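Local coordinates for protein SusD homolog (Bacteroides thetaiotaomicron VPI-5482, PDB 3IV0) that is of unknown function but, as a SusD-family outer-membrane protein, probably binds sugars at the cell surface for uptake, at residues L105-D110 and F123-I128; E19-E23 and K119-F123. All coordinates share one frame; numbering follows the deposited sequence.

Contact 1 (L105-D110 and F123-I128); sequences LLAEID and FKAEAI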
loop_
_atom_site.group_PDB
_atom_site.type_symbol
_atom_site.label_atom_id
_atom_site.label_comp_id
_atom_site.label_asym_id
_atom_site.label_seq_id
_atom_site.Cartn_x
_atom_site.Cartn_y
_atom_site.Cartn_z
ATOM N N LEU A 105 -14.161 -16.063 11.592
ATOM C CA LEU A 105 -13.761 -15.699 12.953
ATOM C C LEU A 105 -14.841 -14.846 13.606
ATOM O O LEU A 105 -15.206 -15.047 14.779
ATOM C CB LEU A 105 -12.397 -14.975 12.947
ATOM C CG LEU A 105 -11.858 -14.564 14.325
ATOM C CD1 LEU A 105 -10.327 -14.485 14.371
ATOM C CD2 LEU A 105 -12.398 -13.228 14.779
ATOM N N LEU A 106 -15.366 -13.873 12.887
ATOM C CA LEU A 106 -16.336 -12.970 13.491
ATOM C C LEU A 106 -17.624 -13.740 13.869
ATOM O O LEU A 106 -18.262 -13.421 14.879
ATOM C CB LEU A 106 -16.625 -11.775 12.573
ATOM C CG LEU A 106 -15.431 -10.830 12.438
ATOM C CD1 LEU A 106 -15.627 -9.922 11.218
ATOM C CD2 LEU A 106 -15.249 -10.031 13.730
ATOM N N ALA A 107 -17.985 -14.736 13.079
ATOM C CA ALA A 107 -19.198 -15.537 13.316
ATOM C C ALA A 107 -19.009 -16.564 14.419
ATOM O O ALA A 107 -20.025 -17.005 15.032
ATOM C CB ALA A 107 -19.585 -16.236 12.028
ATOM N N GLU A 108 -17.783 -17.023 14.667
ATOM C CA GLU A 108 -17.565 -18.187 15.536
ATOM C C GLU A 108 -16.839 -17.894 16.835
ATOM O O GLU A 108 -16.940 -18.689 17.775
ATOM C CB GLU A 108 -16.804 -19.270 14.788
ATOM C CG GLU A 108 -17.414 -19.789 13.500
ATOM C CD GLU A 108 -18.761 -20.458 13.698
ATOM O OE1 GLU A 108 -19.042 -20.897 14.826
ATOM O OE2 GLU A 108 -19.547 -20.499 12.740
ATOM N N ILE A 109 -16.065 -16.823 16.919
ATOM C CA ILE A 109 -15.175 -16.622 18.065
ATOM C C ILE A 109 -15.915 -16.491 19.430
ATOM O O ILE A 109 -15.338 -16.816 20.469
ATOM C CB ILE A 109 -14.189 -15.411 17.853
ATOM C CG1 ILE A 109 -13.019 -15.512 18.844
ATOM C CG2 ILE A 109 -14.914 -14.044 17.938
ATOM C CD1 ILE A 109 -11.847 -14.588 18.444
ATOM N N ASP A 110 -17.157 -16.021 19.421
ATOM C CA ASP A 110 -17.941 -15.917 20.673
ATOM C C ASP A 110 -18.202 -17.289 21.284
ATOM O O ASP A 110 -18.509 -17.380 22.483
ATOM C CB ASP A 110 -19.289 -15.219 20.431
ATOM C CG ASP A 110 -19.163 -13.731 20.244
ATOM O OD1 ASP A 110 -18.167 -13.180 20.709
ATOM O OD2 ASP A 110 -20.079 -13.107 19.641
ATOM N N PHE A 123 -9.207 -9.603 18.779
ATOM C CA PHE A 123 -9.125 -10.454 17.607
ATOM C C PHE A 123 -10.255 -10.112 16.646
ATOM O O PHE A 123 -10.090 -10.159 15.422
ATOM C CB PHE A 123 -9.121 -11.940 17.997
ATOM C CG PHE A 123 -7.925 -12.376 18.838
ATOM C CD1 PHE A 123 -6.825 -11.576 19.030
ATOM C CD2 PHE A 123 -7.921 -13.654 19.396
ATOM C CE1 PHE A 123 -5.751 -12.020 19.803
ATOM C CE2 PHE A 123 -6.849 -14.098 20.173
ATOM C CZ PHE A 123 -5.784 -13.301 20.376
ATOM N N LYS A 124 -11.419 -9.777 17.187
ATOM C CA LYS A 124 -12.519 -9.346 16.350
ATOM C C LYS A 124 -12.105 -8.064 15.643
ATOM O O LYS A 124 -12.348 -7.919 14.432
ATOM C CB LYS A 124 -13.784 -9.099 17.165
ATOM C CG LYS A 124 -14.478 -10.363 17.669
ATOM C CD LYS A 124 -15.713 -9.961 18.515
ATOM C CE LYS A 124 -16.445 -11.131 19.092
ATOM N NZ LYS A 124 -17.432 -10.594 20.106
ATOM N N ALA A 125 -11.561 -7.094 16.375
ATOM C CA ALA A 125 -11.141 -5.813 15.772
ATOM C C ALA A 125 -10.101 -6.030 14.685
ATOM O O ALA A 125 -10.186 -5.409 13.595
ATOM C CB ALA A 125 -10.598 -4.894 16.820
ATOM N N GLU A 126 -9.134 -6.904 14.922
ATOM C CA GLU A 126 -8.148 -7.210 13.923
ATOM C C GLU A 126 -8.725 -7.873 12.694
ATOM O O GLU A 126 -8.343 -7.549 11.548
ATOM C CB GLU A 126 -7.053 -8.109 14.516
ATOM C CG GLU A 126 -6.200 -7.470 15.551
ATOM C CD GLU A 126 -5.084 -8.375 15.967
ATOM O OE1 GLU A 126 -4.236 -8.690 15.124
ATOM O OE2 GLU A 126 -5.044 -8.820 17.131
ATOM N N ALA A 127 -9.695 -8.758 12.879
ATOM C CA ALA A 127 -10.335 -9.411 11.765
ATOM C C ALA A 127 -11.146 -8.403 10.946
ATOM O O ALA A 127 -11.136 -8.476 9.703
ATOM C CB ALA A 127 -11.260 -10.562 12.272
ATOM N N ILE A 128 -11.853 -7.493 11.605
ATOM C CA ILE A 128 -12.576 -6.447 10.876
ATOM C C ILE A 128 -11.592 -5.572 10.112
ATOM O O ILE A 128 -11.838 -5.232 8.940
ATOM C CB ILE A 128 -13.393 -5.604 11.826
ATOM C CG1 ILE A 128 -14.556 -6.434 12.365
ATOM C CG2 ILE A 128 -13.940 -4.330 11.118
ATOM C CD1 ILE A 128 -15.156 -5.897 13.679
HETATM O O HOH W 1 -19.927 -11.034 18.168
#

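Contact 2 (E19-E23 and K119-F123); sequences ETNAE and KRSRF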
loop_
_atom_site.group_PDB
_atom_site.type_symbol
_atom_site.label_atom_id
_atom_site.label_comp_id
_atom_site.label_asym_id
_atom_site.label_seq_id
_atom_site.Cartn_x
_atom_site.Cartn_y
_atom_site.Cartn_z
ATOM N N GLU A 19 -8.078 -19.476 23.368
ATOM C CA GLU A 19 -7.424 -18.270 22.844
ATOM C C GLU A 19 -6.311 -18.582 21.865
ATOM O O GLU A 19 -6.149 -17.891 20.857
ATOM C CB GLU A 19 -6.859 -17.391 23.981
ATOM C CG GLU A 19 -6.047 -16.159 23.517
ATOM C CD GLU A 19 -5.502 -15.294 24.667
ATOM O OE1 GLU A 19 -6.130 -15.260 25.758
ATOM O OE2 GLU A 19 -4.450 -14.625 24.462
ATOM N N THR A 20 -5.497 -19.575 22.174
ATOM C CA THR A 20 -4.349 -19.902 21.342
ATOM C C THR A 20 -4.778 -20.316 19.936
ATOM O O THR A 20 -4.214 -19.843 18.923
ATOM C CB THR A 20 -3.517 -21.023 22.024
ATOM O OG1 THR A 20 -3.036 -20.512 23.271
ATOM C CG2 THR A 20 -2.352 -21.426 21.161
ATOM N N ASN A 21 -5.809 -21.141 19.833
ATOM C CA ASN A 21 -6.279 -21.583 18.532
ATOM C C ASN A 21 -7.003 -20.454 17.793
ATOM O O ASN A 21 -6.862 -20.316 16.571
ATOM C CB ASN A 21 -7.163 -22.804 18.705
ATOM C CG ASN A 21 -6.392 -23.982 19.252
ATOM O OD1 ASN A 21 -5.164 -23.920 19.391
ATOM N ND2 ASN A 21 -7.096 -25.056 19.559
ATOM N N ALA A 22 -7.732 -19.632 18.523
ATOM C CA ALA A 22 -8.373 -18.476 17.898
ATOM C C ALA A 22 -7.312 -17.526 17.349
ATOM O O ALA A 22 -7.485 -16.995 16.240
ATOM C CB ALA A 22 -9.303 -17.748 18.871
ATOM N N GLU A 23 -6.224 -17.314 18.081
ATOM C CA GLU A 23 -5.150 -16.466 17.603
ATOM C C GLU A 23 -4.466 -17.059 16.385
ATOM O O GLU A 23 -4.143 -16.318 15.466
ATOM C CB GLU A 23 -4.152 -16.132 18.699
ATOM C CG GLU A 23 -3.159 -15.022 18.309
ATOM C CD GLU A 23 -2.492 -14.370 19.505
ATOM O OE1 GLU A 23 -2.278 -15.079 20.525
ATOM O OE2 GLU A 23 -2.174 -13.155 19.446
ATOM N N LYS A 119 -8.886 -10.021 24.781
ATOM C CA LYS A 119 -8.326 -10.663 23.606
ATOM C C LYS A 119 -9.411 -11.001 22.595
ATOM O O LYS A 119 -9.206 -10.865 21.397
ATOM C CB LYS A 119 -7.516 -11.910 23.973
ATOM C CG LYS A 119 -6.207 -11.606 24.722
ATOM C CD LYS A 119 -5.311 -10.622 23.982
ATOM C CE LYS A 119 -3.886 -10.672 24.523
ATOM N NZ LYS A 119 -3.208 -11.958 24.188
ATOM N N ARG A 120 -10.575 -11.454 23.047
ATOM C CA ARG A 120 -11.669 -11.742 22.122
ATOM C C ARG A 120 -12.056 -10.494 21.337
ATOM O O ARG A 120 -12.192 -10.547 20.095
ATOM C CB ARG A 120 -12.895 -12.328 22.867
ATOM C CG ARG A 120 -14.058 -12.575 21.956
ATOM C CD ARG A 120 -14.927 -13.766 22.237
ATOM N NE ARG A 120 -15.145 -14.059 23.653
ATOM C CZ ARG A 120 -15.350 -15.288 24.091
ATOM N NH1 ARG A 120 -15.339 -16.303 23.244
ATOM N NH2 ARG A 120 -15.511 -15.510 25.385
ATOM N N SER A 121 -12.180 -9.366 22.020
ATOM C CA SER A 121 -12.509 -8.103 21.376
ATOM C C SER A 121 -11.394 -7.670 20.433
ATOM O O SER A 121 -11.676 -7.168 19.331
ATOM C CB SER A 121 -12.736 -6.995 22.385
ATOM O OG SER A 121 -13.872 -7.302 23.194
ATOM N N ARG A 122 -10.148 -7.849 20.827
ATOM C CA ARG A 122 -9.026 -7.473 19.977
ATOM C C ARG A 122 -9.007 -8.301 18.707
ATOM O O ARG A 122 -8.810 -7.746 17.615
ATOM C CB ARG A 122 -7.724 -7.654 20.743
ATOM C CG ARG A 122 -6.487 -7.310 19.913
ATOM C CD ARG A 122 -5.225 -7.307 20.718
ATOM N NE ARG A 122 -5.340 -6.317 21.757
ATOM C CZ ARG A 122 -4.518 -6.168 22.774
ATOM N NH1 ARG A 122 -3.462 -6.959 22.893
ATOM N NH2 ARG A 122 -4.768 -5.225 23.676
ATOM N N PHE A 123 -9.207 -9.603 18.779
ATOM C CA PHE A 123 -9.125 -10.454 17.607
ATOM C C PHE A 123 -10.255 -10.112 16.646
ATOM O O PHE A 123 -10.090 -10.159 15.422
ATOM C CB PHE A 123 -9.121 -11.940 17.997
ATOM C CG PHE A 123 -7.925 -12.376 18.838
ATOM C CD1 PHE A 123 -6.825 -11.576 19.030
ATOM C CD2 PHE A 123 -7.921 -13.654 19.396
ATOM C CE1 PHE A 123 -5.751 -12.020 19.803
ATOM C CE2 PHE A 123 -6.849 -14.098 20.173
ATOM C CZ PHE A 123 -5.784 -13.301 20.376
HETATM O O HOH W 2 -2.455 -11.437 21.121
#

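Contact 1 (L105-D110 and F123-I128)
Leu-105 and Leu-106, neighbours on one helix, both bear on the methyl of Ala-127. CD2 of Leu-105 lies 3.8 Å from Ala-127 CB, whereas Leu-106 meets the same methyl more loosely through its CG. The backbones come close beside it, the CA atoms of Leu-106 and Lys-124 being 6.0 Å apart. The two methyls of Leu-106 part company: CD1 lies 3.8 Å from CG1 of Ile-128, the side chains crossing at about a right angle, while CD2 rests against the backbone and CB of Lys-124. One turn on, Ile-109 divides its branches likewise. Its CG1 arm lies opposite the backbone N (chi1 -162°) and carries CD1 to CB of Phe-123, at the edge of the ring, and CG2 presses on the lysine chain, tightly at 3.5 Å from Lys-124 CE. Extended beyond CG, Lys-124 thus spans the apolar patch before its NZ donates to OD1 of Asp-110 at 2.8 Å. This salt bridge uses the syn lone pair of OD1, and a water joins the pair a second time, donating to OD2 of Asp-110 and accepting from NZ of Lys-124. The contact packs the C-terminal end of helix 93-108, where it passes into a 3-10 turn, against helix 117-142, a helical hairpin within the SusD-like N-terminal region; helix 19-39 adds Leu-26 beside Leu-105 and Phe-123.

Contact 2 (E19-E23 and K119-F123)
Glu-23 lays its side chain across the outer end of the Phe-123 ring, with CB 3.7 Å and the carboxylate carbon CD 3.6 Å from CZ of that ring. The approach is oblique, the carboxylate and ring planes standing 39° apart. Elsewhere on the rim, the backbone O of Glu-19 and the methyl of Ala-22 come near the ring plane, so one aromatic group spans a full turn of helix 19-39. Beyond the CE2 edge of the ring, Glu-19 slants across Lys-119 and takes a hydrogen bond from its NZ at 3.0 Å through OE2. This salt bridge reaches OE2 on the syn side but 29° out of the carboxylate plane. Bends at chi2 and chi4 bring the Lys-119 amine round to the glutamate, and its CG lies 3.5 Å from Glu-19 OE2. With an alanine in place of Glu-19, the Lys-119 amine would probably lose its direct carboxylate partner and CE2 of Phe-123 the apolar contact with the CG methylene. Farther out, a water accepts from Lys-119 NZ; it also lies very close to OE2 of Glu-23, a link that is doubtful. A salt bridge from Glu-23 to Arg-199 anchors the carboxylate beside the ring. On one face of the ring lies the carbonyl O of Lys-119, offset toward the rim. Here the first turn of helix 19-39 runs nearly parallel to the start of helix 117-142, their local axes 8° apart in direction and 11.0 Å at closest approach.

Overall arrangement
Contacts 1 and 2 lie on the same side of the chain's centre, their own centres about 8 Å apart, and both use helix 117-142. Along the chain helix 19-39 comes first, then helix 93-108, then helix 117-142, which packs against both. Phe-123 is shared, giving its CB to contact 1 and the far part of its ring to contact 2. A direct join is made by Arg-120, whose NH1 probably hydrogen-bonds Ile-109 O, while the Ile-109 and Ala-22 side chains also touch. Three helices are thereby tied together inside the one family region that covers all four segments, which belongs to a TPR clan, consistent with a helical-repeat architecture.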